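PDB 7KWD: alkaline phosphatase from Thermus thermophilus, which probably hydrolyses phosphate monoesters at an active site built round two zinc ions and one magnesium ion. Local coordinates for residues L138-T143 with A147-F152; I154-R159 with E163-Q168; L41-Y46 with P124-A129; A174-G179 with L255-A260. All coordinates share one frame; numbering follows the deposited sequence.

Interaction 1. Residues L138-T143 with A147-F152; sequences LVTTTT and ATPASF. With MG (magnesium ion), chain D.
Pro149, in the first turn of helix 147-153, lies across Leu138 and Thr140, two residues whose side chains leave the same side of the strand. Leu138 brings both methyls to the CB of the proline: CD1 and CD2 each stand 4.1 Å from Pro149 CB, and CD1 also rests 3.8 Å from Pro149 O. With CG anti to its carbonyl carbon (chi1 -58°), the isobutyl group reaches across to the proline with both methyls. Cutting Leu138 back to an alanine removes both methyls and would probably open a gap between the strand and Pro149. Further along the strand, Thr140 CG2 meets Pro149 CG at 4.1 Å, the two side chains crossing at about a right angle. Thr140 turns its methyl to the proline and its hydroxyl to polar work: OG1 accepts from Thr142 N at 2.9 Å, an ST turn at the corner of the chain, and is hydrogen-bonded to the magnesium ligand Glu270. Just before the proline, Thr148 OG1 binds magnesium at 2.4 Å, while Thr148 N donates to a magnesium-bound water. Apolar packing thus adjoins the metal site, where Asp47 and Glu270 add further oxygens. Around this core, strand 265-271 brings Gln268 and Glu270 against Pro149, Tyr169 of helix 162-172 covers both Leu138 and Pro149, and helix 247-259 packs on Val139.

Interaction 2. Residues I154-R159 with E163-Q168; sequences ISNPDR and ERIAEQ
Gln168 uses both ends of its amide to hold the loop 154-159 against the helix. Its NE2 donates to Ser155 O at 2.9 Å (157° at the hydrogen); the acceptor lies in the glutamine's amide plane, though the nitrogen stands well above the carbonyl plane of Ser155. Its OE1 in turn accepts from Asn156 ND2 at 2.9 Å along a nearly straight bond (172°), with the two amides turned 49° against each other. These paired bonds should fix which way round the glutamine amide sits. Asn156 is itself held at its other end, because OD1 takes the backbone N of Asp158 at 2.9 Å on an in-plane lone pair, closing an Asx turn. A leucine in place of Gln168 would probably leave Asn156 ND2 and Ser155 O without their mates, and the loop less firmly tied to the helix. Beyond the amides the contact turns apolar. Ile154 CD1 lies 4.1 Å from Ile165 CG2 and 3.8 Å from Gln168 OE1, and Ile165 CD1 presses on Arg159 O at 3.3 Å. On the outer side, the aliphatic CG of Arg164 runs past Asn156 ND2, while Gln168 CG covers one face of the Arg164 guanidinium. The loop so fastened carries Arg159 into the active site, where it salt-bridges Glu94, touches the predicted nucleophile Ser95 and hydrogen-bonds a tartrate probably taken up from the crystallisation liquor. That placement is consistent with the arginine that grips substrate phosphate in alkaline phosphatases.

Interaction 3. Residues L41-Y46 with P124-A129; sequences LIVFVY and PFFAAA
Two phenylalanine rings of the helix, Phe125 and Phe126, meet the two aliphatic side chains that strand 40-46 directs at them, Leu41 and Val43. The Phe126 ring is approached at its rim: Val43 CG2 comes up near the ring plane, 4.4 Å from CZ, and Phe125 CD2 also lies in that plane at the edge. The Phe125 ring receives Leu41 at an oblique angle, with Leu41 CD2 3.8 Å from Phe125 CE2, the tightest approach between the two segments. Another aromatic pair lies within the strand, where Tyr46 CE1 stands 3.6 Å above the Phe44 ring plane, offset toward its rim.

Torsions explain the reach of the closer pair. Phe125 has CG anti to the backbone N (chi1 -171°), which sends its ring out from the helix to the strand, and Leu41 answers with CG likewise anti (chi1 175°). The backbones stay well apart, CA of Leu41 and CA of Ala129 being 9.8 Å from each other, so the phenylalanine rings span most of the gap and no hydrogen bond crosses it. Everything that touches here is buried.

Pro124 takes the N-cap position of the helix. Met464 of helix 459-468 fills in beside Leu41, Val43 and Phe125, and the ring of Phe152 meets Phe126 edge-to-face. This is apolar helix-on-strand packing in the central alpha/beta core: strand 40-46 is flanked by parallel neighbours, bonded through Leu41 and Val43 to strand 265-271 and through Ile42 to strand 310-325, while helix 283-306 packs against Phe44 and Tyr46.

Interaction 4. Residues A174-G179 with L255-A260; sequences AEVYLG and LPRLAA
Leu258 and Val176 form the close-packed heart of this contact. Leu258 CD2 touches Val176 CG2 at 4.0 Å and Glu175 CB at 4.2 Å, so one methyl of the helix settles against two consecutive residues of the other segment. Val176 puts CG2 anti to its own carbonyl carbon, with CG1 anti to the backbone N (chi1 175°), and it is the CG2 branch that does the touching on the helix side. The two side chains cross obliquely. Leu258 also packs on Phe265 and Leu267 of strand 265-271; both it and Val176 are buried.

Away from that heart the contact thins out. Arg257 adds little more than its CB, 4.3 Å from Val176 CG2, and its guanidinium leaves the interface: NE is hydrogen-bonded to Ala219 O and NH1 to Ala253 O, in the preceding turn of the same helix. Glu175 behaves alike. Its CB meets the leucine, then the chain bends at chi2 (78°) and OE1 is hydrogen-bonded to Val136 N. Both residues are partly exposed, and Pro256 and Ala260, near Arg257 in the chain, are exposed.

No hydrogen bond or salt bridge runs between the two segments. Cohesion between them probably comes mainly from burying a few methyl and methylene groups, an attraction with little directional demand, while the charged ends of Glu175 and Arg257 are tied to main-chain groups outside the interface and do not pair across it.

How the interactions relate
Interactions 1 and 3 are wholly buried, whereas 2 and 4 reach toward the surface with partly exposed residues. Interactions 1, 3 and 4 all attach helices to parallel strands by apolar side chains, and interaction 1 alone among the four includes a magnesium ligand; interaction 2, fixing a loop to a helix, is the one that relies on side-chain hydrogen bonds across its segments. Strands 135-140 and 176-178 are neighbours, so Leu138 N and O pair with Val176 O and Leu178 N, joining 1 to 4. Phe152 O lies 3.0 Å from Phe126 N, a probable hydrogen bond between 1 and 3. Ala150 and Ile165 pack together between 1 and 2, the two contacts with residues at the active site.

Interaction 1. Residues L138-T143 with A147-F152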
loop_
_atom_site.group_PDB
_atom_site.type_symbol
_atom_site.label_atom_id
_atom_site.label_comp_id
_atom_site.label_asym_id
_atom_site.label_seq_id
_atom_site.Cartn_x
_atom_site.Cartn_y
_atom_site.Cartn_z
ATOM N N LEU A 138 11.825 -20.867 -16.599
ATOM C CA LEU A 138 11.129 -20.578 -15.349
ATOM C C LEU A 138 12.126 -20.682 -14.193
ATOM O O LEU A 138 12.743 -21.731 -13.977
ATOM C CB LEU A 138 9.957 -21.539 -15.138
ATOM C CG LEU A 138 8.892 -21.570 -16.245
ATOM C CD1 LEU A 138 7.893 -22.711 -16.065
ATOM C CD2 LEU A 138 8.153 -20.241 -16.277
ATOM N N VAL A 139 12.280 -19.606 -13.447
ATOM C CA VAL A 139 13.241 -19.558 -12.356
ATOM C C VAL A 139 12.531 -19.011 -11.145
ATOM O O VAL A 139 11.955 -17.911 -11.209
ATOM C CB VAL A 139 14.460 -18.675 -12.704
ATOM C CG1 VAL A 139 15.425 -18.651 -11.511
ATOM C CG2 VAL A 139 15.167 -19.211 -13.924
ATOM N N THR A 140 12.579 -19.747 -10.035
ATOM C CA THR A 140 11.855 -19.260 -8.867
ATOM C C THR A 140 12.448 -19.775 -7.570
ATOM O O THR A 140 13.193 -20.747 -7.563
ATOM C CB THR A 140 10.382 -19.680 -8.938
ATOM O OG1 THR A 140 9.703 -19.302 -7.742
ATOM C CG2 THR A 140 10.281 -21.191 -9.108
ATOM N N THR A 141 12.114 -19.094 -6.476
ATOM C CA THR A 141 12.463 -19.553 -5.140
ATOM C C THR A 141 11.370 -20.413 -4.517
ATOM O O THR A 141 11.592 -20.979 -3.438
ATOM C CB THR A 141 12.753 -18.366 -4.206
ATOM O OG1 THR A 141 11.626 -17.475 -4.198
ATOM C CG2 THR A 141 14.003 -17.616 -4.639
ATOM N N THR A 142 10.195 -20.514 -5.147
ATOM C CA THR A 142 9.229 -21.509 -4.723
ATOM C C THR A 142 9.586 -22.859 -5.343
ATOM O O THR A 142 10.530 -22.975 -6.141
ATOM C CB THR A 142 7.805 -21.108 -5.128
ATOM O OG1 THR A 142 7.701 -21.126 -6.559
ATOM C CG2 THR A 142 7.438 -19.705 -4.607
ATOM N N THR A 143 8.794 -23.889 -5.007
ATOM C CA THR A 143 8.784 -25.103 -5.811
ATOM C C THR A 143 8.621 -24.704 -7.270
ATOM O O THR A 143 7.873 -23.779 -7.601
ATOM C CB THR A 143 7.657 -26.052 -5.396
ATOM O OG1 THR A 143 6.428 -25.343 -5.414
ATOM C CG2 THR A 143 7.908 -26.609 -3.988
ATOM N N ALA A 147 2.431 -22.112 -8.443
ATOM C CA ALA A 147 1.385 -21.528 -9.279
ATOM C C ALA A 147 1.927 -20.483 -10.235
ATOM O O ALA A 147 1.520 -20.431 -11.399
ATOM C CB ALA A 147 0.314 -20.892 -8.408
ATOM N N THR A 148 2.860 -19.643 -9.781
ATOM C CA THR A 148 3.227 -18.496 -10.604
ATOM C C THR A 148 3.966 -18.936 -11.854
ATOM O O THR A 148 3.572 -18.533 -12.962
ATOM C CB THR A 148 4.038 -17.504 -9.771
ATOM O OG1 THR A 148 3.230 -17.028 -8.686
ATOM C CG2 THR A 148 4.455 -16.348 -10.640
ATOM N N PRO A 149 5.010 -19.748 -11.773
ATOM C CA PRO A 149 5.622 -20.268 -13.009
ATOM C C PRO A 149 4.679 -21.152 -13.783
ATOM O O PRO A 149 4.598 -21.059 -15.025
ATOM C CB PRO A 149 6.854 -21.052 -12.499
ATOM C CG PRO A 149 6.615 -21.272 -11.044
ATOM C CD PRO A 149 5.768 -20.105 -10.567
ATOM N N ALA A 150 3.926 -22.006 -13.072
ATOM C CA ALA A 150 3.144 -23.000 -13.795
ATOM C C ALA A 150 2.036 -22.338 -14.595
ATOM O O ALA A 150 1.710 -22.785 -15.705
ATOM C CB ALA A 150 2.585 -24.043 -12.834
ATOM N N SER A 151 1.447 -21.259 -14.055
ATOM C CA SER A 151 0.335 -20.620 -14.744
ATOM C C SER A 151 0.766 -20.025 -16.069
ATOM O O SER A 151 -0.088 -19.680 -16.884
ATOM C CB SER A 151 -0.261 -19.519 -13.874
ATOM O OG SER A 151 0.671 -18.429 -13.786
ATOM N N PHE A 152 2.079 -19.872 -16.292
ATOM C CA PHE A 152 2.542 -19.318 -17.542
ATOM C C PHE A 152 2.700 -20.349 -18.637
ATOM O O PHE A 152 2.771 -19.957 -19.808
ATOM C CB PHE A 152 3.878 -18.593 -17.378
ATOM C CG PHE A 152 3.724 -17.167 -16.939
ATOM C CD1 PHE A 152 2.844 -16.840 -15.931
ATOM C CD2 PHE A 152 4.424 -16.167 -17.552
ATOM C CE1 PHE A 152 2.681 -15.526 -15.523
ATOM C CE2 PHE A 152 4.261 -14.853 -17.167
ATOM C CZ PHE A 152 3.407 -14.532 -16.150
HETATM MG MG MG D . 4.181 -17.429 -6.550
HETATM O O HOH W 1 4.770 -19.320 -7.313
HETATM O O HOH W 2 2.557 -18.351 -5.975
HETATM O O HOH W 3 4.844 -17.474 -4.320
#

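Interaction 2. Residues I154-R159 with E163-Q168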
loop_
_atom_site.group_PDB
_atom_site.type_symbol
_atom_site.label_atom_id
_atom_site.label_comp_id
_atom_site.label_asym_id
_atom_site.label_seq_id
_atom_site.Cartn_x
_atom_site.Cartn_y
_atom_site.Cartn_z
ATOM N N ILE A 154 1.300 -24.123 -18.365
ATOM C CA ILE A 154 0.411 -25.294 -18.477
ATOM C C ILE A 154 -0.945 -25.051 -17.825
ATOM O O ILE A 154 -1.142 -24.130 -17.039
ATOM C CB ILE A 154 1.046 -26.576 -17.886
ATOM C CG1 ILE A 154 1.485 -26.385 -16.424
ATOM C CG2 ILE A 154 2.246 -27.041 -18.748
ATOM C CD1 ILE A 154 0.374 -26.684 -15.370
ATOM N N SER A 155 -1.890 -25.929 -18.152
ATOM C CA SER A 155 -3.246 -25.838 -17.637
ATOM C C SER A 155 -3.544 -27.009 -16.714
ATOM O O SER A 155 -3.233 -28.162 -17.031
ATOM C CB SER A 155 -4.295 -25.845 -18.759
ATOM O OG SER A 155 -5.582 -25.769 -18.147
ATOM N N ASN A 156 -4.172 -26.717 -15.589
ATOM C CA ASN A 156 -4.510 -27.769 -14.634
ATOM C C ASN A 156 -5.559 -27.264 -13.658
ATOM O O ASN A 156 -5.432 -26.145 -13.135
ATOM C CB ASN A 156 -3.247 -28.219 -13.880
ATOM C CG ASN A 156 -3.483 -29.472 -13.057
ATOM O OD1 ASN A 156 -4.421 -29.529 -12.256
ATOM N ND2 ASN A 156 -2.644 -30.478 -13.260
ATOM N N PRO A 157 -6.601 -28.058 -13.374
ATOM C CA PRO A 157 -7.684 -27.561 -12.514
ATOM C C PRO A 157 -7.296 -27.397 -11.066
ATOM O O PRO A 157 -8.030 -26.716 -10.350
ATOM C CB PRO A 157 -8.787 -28.623 -12.659
ATOM C CG PRO A 157 -8.093 -29.830 -13.180
ATOM C CD PRO A 157 -6.951 -29.347 -14.007
ATOM N N ASP A 158 -6.164 -27.958 -10.633
ATOM C CA ASP A 158 -5.730 -27.951 -9.233
ATOM C C ASP A 158 -4.271 -27.498 -9.167
ATOM O O ASP A 158 -3.362 -28.264 -9.532
ATOM C CB ASP A 158 -5.879 -29.357 -8.628
ATOM C CG ASP A 158 -5.537 -29.425 -7.124
ATOM O OD1 ASP A 158 -5.356 -28.369 -6.476
ATOM O OD2 ASP A 158 -5.454 -30.560 -6.605
ATOM N N ARG A 159 -4.056 -26.256 -8.695
ATOM C CA ARG A 159 -2.706 -25.728 -8.582
ATOM C C ARG A 159 -1.843 -26.621 -7.700
ATOM O O ARG A 159 -0.630 -26.686 -7.880
ATOM C CB ARG A 159 -2.712 -24.294 -8.024
ATOM C CG ARG A 159 -3.397 -24.100 -6.676
ATOM C CD ARG A 159 -3.160 -22.718 -6.074
ATOM N NE ARG A 159 -1.756 -22.441 -5.734
ATOM C CZ ARG A 159 -1.329 -21.285 -5.220
ATOM N NH1 ARG A 159 -0.046 -21.116 -4.892
ATOM N NH2 ARG A 159 -2.197 -20.294 -5.015
ATOM N N GLU A 163 2.735 -32.859 -8.290
ATOM C CA GLU A 163 3.328 -34.085 -8.814
ATOM C C GLU A 163 2.951 -34.260 -10.278
ATOM O O GLU A 163 3.797 -34.575 -11.129
ATOM C CB GLU A 163 2.882 -35.278 -7.956
ATOM C CG GLU A 163 3.842 -36.445 -8.029
ATOM C CD GLU A 163 3.539 -37.589 -7.061
ATOM O OE1 GLU A 163 3.306 -38.718 -7.580
ATOM O OE2 GLU A 163 3.560 -37.354 -5.826
ATOM N N ARG A 164 1.696 -33.992 -10.604
ATOM C CA ARG A 164 1.256 -34.049 -11.994
ATOM C C ARG A 164 1.845 -32.902 -12.814
ATOM O O ARG A 164 2.258 -33.102 -13.965
ATOM C CB ARG A 164 -0.279 -34.014 -12.019
ATOM C CG ARG A 164 -0.935 -33.847 -13.403
ATOM C CD ARG A 164 -0.501 -34.924 -14.415
ATOM N NE ARG A 164 -1.045 -34.611 -15.733
ATOM C CZ ARG A 164 -0.424 -34.804 -16.899
ATOM N NH1 ARG A 164 0.791 -35.340 -16.945
ATOM N NH2 ARG A 164 -1.038 -34.441 -18.025
ATOM N N ILE A 165 1.885 -31.692 -12.238
ATOM C CA ILE A 165 2.445 -30.535 -12.935
ATOM C C ILE A 165 3.892 -30.808 -13.366
ATOM O O ILE A 165 4.298 -30.455 -14.471
ATOM C CB ILE A 165 2.323 -29.291 -12.028
ATOM C CG1 ILE A 165 0.843 -28.880 -11.883
ATOM C CG2 ILE A 165 3.097 -28.097 -12.605
ATOM C CD1 ILE A 165 0.605 -27.861 -10.762
ATOM N N ALA A 166 4.669 -31.477 -12.521
ATOM C CA ALA A 166 6.040 -31.830 -12.889
ATOM C C ALA A 166 6.071 -32.701 -14.135
ATOM O O ALA A 166 6.968 -32.562 -14.980
ATOM C CB ALA A 166 6.732 -32.538 -11.712
ATOM N N GLU A 167 5.082 -33.587 -14.281
ATOM C CA GLU A 167 4.987 -34.368 -15.503
ATOM C C GLU A 167 4.640 -33.461 -16.676
ATOM O O GLU A 167 5.178 -33.605 -17.783
ATOM C CB GLU A 167 3.917 -35.472 -15.358
ATOM C CG GLU A 167 4.129 -36.534 -14.273
ATOM C CD GLU A 167 2.849 -37.349 -14.029
ATOM O OE1 GLU A 167 2.191 -37.707 -15.010
ATOM O OE2 GLU A 167 2.469 -37.590 -12.872
ATOM N N GLN A 168 3.712 -32.531 -16.456
ATOM C CA GLN A 168 3.351 -31.584 -17.511
ATOM C C GLN A 168 4.551 -30.741 -17.938
ATOM O O GLN A 168 4.677 -30.385 -19.112
ATOM C CB GLN A 168 2.208 -30.708 -17.020
ATOM C CG GLN A 168 0.884 -31.460 -16.853
ATOM C CD GLN A 168 -0.195 -30.555 -16.301
ATOM O OE1 GLN A 168 -0.342 -30.431 -15.086
ATOM N NE2 GLN A 168 -0.951 -29.916 -17.190
#

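Interaction 3. Residues L41-Y46 with P124-A129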
loop_
_atom_site.group_PDB
_atom_site.type_symbol
_atom_site.label_atom_id
_atom_site.label_comp_id
_atom_site.label_asym_id
_atom_site.label_seq_id
_atom_site.Cartn_x
_atom_site.Cartn_y
_atom_site.Cartn_z
ATOM N N LEU A 41 11.648 -11.331 -23.857
ATOM C CA LEU A 41 10.777 -10.838 -22.795
ATOM C C LEU A 41 11.223 -11.501 -21.510
ATOM O O LEU A 41 11.283 -12.733 -21.436
ATOM C CB LEU A 41 9.315 -11.185 -23.076
ATOM C CG LEU A 41 8.306 -10.836 -21.989
ATOM C CD1 LEU A 41 8.179 -9.333 -21.862
ATOM C CD2 LEU A 41 6.970 -11.469 -22.337
ATOM N N ILE A 42 11.498 -10.694 -20.501
ATOM C CA ILE A 42 11.758 -11.176 -19.146
ATOM C C ILE A 42 10.652 -10.631 -18.270
ATOM O O ILE A 42 10.372 -9.421 -18.315
ATOM C CB ILE A 42 13.137 -10.724 -18.623
ATOM C CG1 ILE A 42 14.228 -11.122 -19.616
ATOM C CG2 ILE A 42 13.388 -11.333 -17.266
ATOM C CD1 ILE A 42 15.590 -10.578 -19.317
ATOM N N VAL A 43 10.011 -11.505 -17.501
ATOM C CA VAL A 43 8.970 -11.103 -16.555
ATOM C C VAL A 43 9.457 -11.453 -15.148
ATOM O O VAL A 43 9.653 -12.630 -14.834
ATOM C CB VAL A 43 7.623 -11.785 -16.850
ATOM C CG1 VAL A 43 6.537 -11.250 -15.910
ATOM C CG2 VAL A 43 7.185 -11.615 -18.333
ATOM N N PHE A 44 9.621 -10.443 -14.304
ATOM C CA PHE A 44 10.157 -10.588 -12.949
ATOM C C PHE A 44 8.981 -10.330 -12.012
ATOM O O PHE A 44 8.544 -9.184 -11.846
ATOM C CB PHE A 44 11.323 -9.627 -12.728
ATOM C CG PHE A 44 12.082 -9.864 -11.449
ATOM C CD1 PHE A 44 11.773 -10.871 -10.582
ATOM C CD2 PHE A 44 13.119 -8.972 -11.096
ATOM C CE1 PHE A 44 12.438 -11.048 -9.392
ATOM C CE2 PHE A 44 13.833 -9.168 -9.901
ATOM C CZ PHE A 44 13.486 -10.212 -9.051
ATOM N N VAL A 45 8.446 -11.405 -11.433
ATOM C CA VAL A 45 7.314 -11.302 -10.510
ATOM C C VAL A 45 7.842 -11.222 -9.084
ATOM O O VAL A 45 8.584 -12.101 -8.642
ATOM C CB VAL A 45 6.364 -12.492 -10.651
ATOM C CG1 VAL A 45 5.213 -12.358 -9.643
ATOM C CG2 VAL A 45 5.872 -12.604 -12.076
ATOM N N TYR A 46 7.442 -10.166 -8.370
ATOM C CA TYR A 46 7.607 -10.054 -6.926
ATOM C C TYR A 46 6.309 -10.559 -6.291
ATOM O O TYR A 46 5.321 -9.843 -6.209
ATOM C CB TYR A 46 7.875 -8.602 -6.543
ATOM C CG TYR A 46 9.284 -8.059 -6.728
ATOM C CD1 TYR A 46 9.894 -8.023 -7.978
ATOM C CD2 TYR A 46 9.966 -7.483 -5.660
ATOM C CE1 TYR A 46 11.147 -7.474 -8.137
ATOM C CE2 TYR A 46 11.220 -6.916 -5.815
ATOM C CZ TYR A 46 11.805 -6.919 -7.050
ATOM O OH TYR A 46 13.062 -6.383 -7.208
ATOM N N PRO A 124 -1.895 -20.245 -22.019
ATOM C CA PRO A 124 -1.092 -19.222 -21.352
ATOM C C PRO A 124 0.093 -18.787 -22.201
ATOM O O PRO A 124 0.560 -19.503 -23.093
ATOM C CB PRO A 124 -0.612 -19.937 -20.074
ATOM C CG PRO A 124 -0.538 -21.411 -20.467
ATOM C CD PRO A 124 -1.476 -21.621 -21.642
ATOM N N PHE A 125 0.609 -17.611 -21.854
ATOM C CA PHE A 125 1.449 -16.858 -22.785
ATOM C C PHE A 125 2.748 -17.569 -23.114
ATOM O O PHE A 125 3.216 -17.506 -24.255
ATOM C CB PHE A 125 1.748 -15.449 -22.237
ATOM C CG PHE A 125 2.403 -14.587 -23.239
ATOM C CD1 PHE A 125 1.676 -14.099 -24.302
ATOM C CD2 PHE A 125 3.765 -14.344 -23.187
ATOM C CE1 PHE A 125 2.293 -13.351 -25.299
ATOM C CE2 PHE A 125 4.383 -13.599 -24.161
ATOM C CZ PHE A 125 3.641 -13.115 -25.227
ATOM N N PHE A 126 3.388 -18.219 -22.144
ATOM C CA PHE A 126 4.672 -18.825 -22.514
ATOM C C PHE A 126 4.467 -20.065 -23.398
ATOM O O PHE A 126 5.376 -20.458 -24.147
ATOM C CB PHE A 126 5.488 -19.195 -21.272
ATOM C CG PHE A 126 6.200 -18.031 -20.632
ATOM C CD1 PHE A 126 5.938 -16.721 -21.024
ATOM C CD2 PHE A 126 7.164 -18.253 -19.665
ATOM C CE1 PHE A 126 6.632 -15.645 -20.445
ATOM C CE2 PHE A 126 7.847 -17.176 -19.061
ATOM C CZ PHE A 126 7.582 -15.882 -19.455
ATOM N N ALA A 127 3.297 -20.700 -23.324
ATOM C CA ALA A 127 2.989 -21.751 -24.289
ATOM C C ALA A 127 2.873 -21.170 -25.700
ATOM O O ALA A 127 3.439 -21.707 -26.667
ATOM C CB ALA A 127 1.718 -22.479 -23.845
ATOM N N ALA A 128 2.192 -20.033 -25.831
ATOM C CA ALA A 128 2.145 -19.365 -27.117
ATOM C C ALA A 128 3.536 -18.998 -27.604
ATOM O O ALA A 128 3.826 -19.085 -28.794
ATOM C CB ALA A 128 1.296 -18.098 -27.026
ATOM N N ALA A 129 4.401 -18.547 -26.692
ATOM C CA ALA A 129 5.743 -18.115 -27.068
ATOM C C ALA A 129 6.573 -19.300 -27.562
ATOM O O ALA A 129 7.286 -19.200 -28.567
ATOM C CB ALA A 129 6.428 -17.460 -25.860
#

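Interaction 4. Residues A174-G179 with L255-A260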
loop_
_atom_site.group_PDB
_atom_site.type_symbol
_atom_site.label_atom_id
_atom_site.label_comp_id
_atom_site.label_asym_id
_atom_site.label_seq_id
_atom_site.Cartn_x
_atom_site.Cartn_y
_atom_site.Cartn_z
ATOM N N ALA A 174 10.186 -26.856 -21.490
ATOM C CA ALA A 174 10.885 -25.571 -21.421
ATOM C C ALA A 174 12.386 -25.801 -21.322
ATOM O O ALA A 174 12.846 -26.813 -20.772
ATOM C CB ALA A 174 10.408 -24.735 -20.231
ATOM N N GLU A 175 13.155 -24.836 -21.837
ATOM C CA GLU A 175 14.596 -25.016 -21.906
ATOM C C GLU A 175 15.247 -24.957 -20.536
ATOM O O GLU A 175 16.292 -25.592 -20.324
ATOM C CB GLU A 175 15.207 -23.971 -22.847
ATOM C CG GLU A 175 15.111 -24.333 -24.347
ATOM C CD GLU A 175 13.714 -24.104 -24.991
ATOM O OE1 GLU A 175 12.720 -23.704 -24.297
ATOM O OE2 GLU A 175 13.616 -24.339 -26.221
ATOM N N VAL A 176 14.669 -24.208 -19.605
ATOM C CA VAL A 176 15.227 -24.046 -18.268
ATOM C C VAL A 176 14.102 -24.088 -17.231
ATOM O O VAL A 176 13.147 -23.315 -17.310
ATOM C CB VAL A 176 16.000 -22.715 -18.095
ATOM C CG1 VAL A 176 16.457 -22.540 -16.634
ATOM C CG2 VAL A 176 17.177 -22.628 -19.046
ATOM N N TYR A 177 14.273 -24.923 -16.211
ATOM C CA TYR A 177 13.414 -24.985 -15.039
ATOM C C TYR A 177 14.317 -24.988 -13.812
ATOM O O TYR A 177 15.093 -25.929 -13.630
ATOM C CB TYR A 177 12.585 -26.271 -15.004
ATOM C CG TYR A 177 11.563 -26.505 -16.077
ATOM C CD1 TYR A 177 10.352 -25.821 -16.070
ATOM C CD2 TYR A 177 11.763 -27.478 -17.041
ATOM C CE1 TYR A 177 9.385 -26.079 -17.025
ATOM C CE2 TYR A 177 10.819 -27.727 -18.014
ATOM C CZ TYR A 177 9.625 -27.035 -17.997
ATOM O OH TYR A 177 8.675 -27.287 -18.950
ATOM N N LEU A 178 14.188 -23.983 -12.947
ATOM C CA LEU A 178 15.019 -23.877 -11.758
ATOM C C LEU A 178 14.176 -23.441 -10.582
ATOM O O LEU A 178 13.450 -22.449 -10.673
ATOM C CB LEU A 178 16.148 -22.871 -11.942
ATOM C CG LEU A 178 17.173 -23.147 -13.014
ATOM C CD1 LEU A 178 18.036 -21.930 -13.207
ATOM C CD2 LEU A 178 18.017 -24.378 -12.669
ATOM N N GLY A 179 14.293 -24.165 -9.478
ATOM C CA GLY A 179 13.568 -23.823 -8.263
ATOM C C GLY A 179 13.651 -24.953 -7.251
ATOM O O GLY A 179 14.596 -25.750 -7.271
ATOM N N LEU A 255 20.013 -17.246 -17.698
ATOM C CA LEU A 255 19.980 -16.160 -18.670
ATOM C C LEU A 255 20.875 -16.438 -19.859
ATOM O O LEU A 255 20.395 -16.360 -21.000
ATOM C CB LEU A 255 20.361 -14.869 -17.950
ATOM C CG LEU A 255 19.988 -13.520 -18.531
ATOM C CD1 LEU A 255 18.541 -13.410 -18.918
ATOM C CD2 LEU A 255 20.355 -12.484 -17.436
ATOM N N PRO A 256 22.148 -16.781 -19.688
ATOM C CA PRO A 256 22.974 -17.073 -20.867
ATOM C C PRO A 256 22.461 -18.224 -21.712
ATOM O O PRO A 256 22.646 -18.184 -22.933
ATOM C CB PRO A 256 24.357 -17.384 -20.275
ATOM C CG PRO A 256 24.144 -17.603 -18.794
ATOM C CD PRO A 256 22.867 -16.913 -18.405
ATOM N N ARG A 257 21.812 -19.240 -21.122
ATOM C CA ARG A 257 21.282 -20.337 -21.927
ATOM C C ARG A 257 20.117 -19.870 -22.783
ATOM O O ARG A 257 20.039 -20.179 -23.972
ATOM C CB ARG A 257 20.823 -21.480 -21.030
ATOM C CG ARG A 257 21.967 -22.130 -20.279
ATOM C CD ARG A 257 21.470 -23.148 -19.245
ATOM N NE ARG A 257 22.507 -24.124 -18.900
ATOM C CZ ARG A 257 23.474 -23.915 -18.012
ATOM N NH1 ARG A 257 23.577 -22.768 -17.357
ATOM N NH2 ARG A 257 24.364 -24.864 -17.784
ATOM N N LEU A 258 19.198 -19.122 -22.194
ATOM C CA LEU A 258 18.064 -18.635 -22.969
ATOM C C LEU A 258 18.534 -17.662 -24.034
ATOM O O LEU A 258 18.056 -17.700 -25.171
ATOM C CB LEU A 258 17.038 -17.996 -22.027
ATOM C CG LEU A 258 16.538 -18.942 -20.934
ATOM C CD1 LEU A 258 15.730 -18.233 -19.864
ATOM C CD2 LEU A 258 15.694 -20.014 -21.622
ATOM N N ALA A 259 19.521 -16.820 -23.696
ATOM C CA ALA A 259 19.974 -15.803 -24.638
ATOM C C ALA A 259 20.664 -16.399 -25.852
ATOM O O ALA A 259 20.731 -15.735 -26.889
ATOM C CB ALA A 259 20.930 -14.824 -23.940
ATOM N N ALA A 260 21.187 -17.620 -25.744
ATOM C CA ALA A 260 21.909 -18.235 -26.854
ATOM C C ALA A 260 20.987 -18.714 -27.960
ATOM O O ALA A 260 21.452 -18.954 -29.074
ATOM C CB ALA A 260 22.709 -19.424 -26.343
#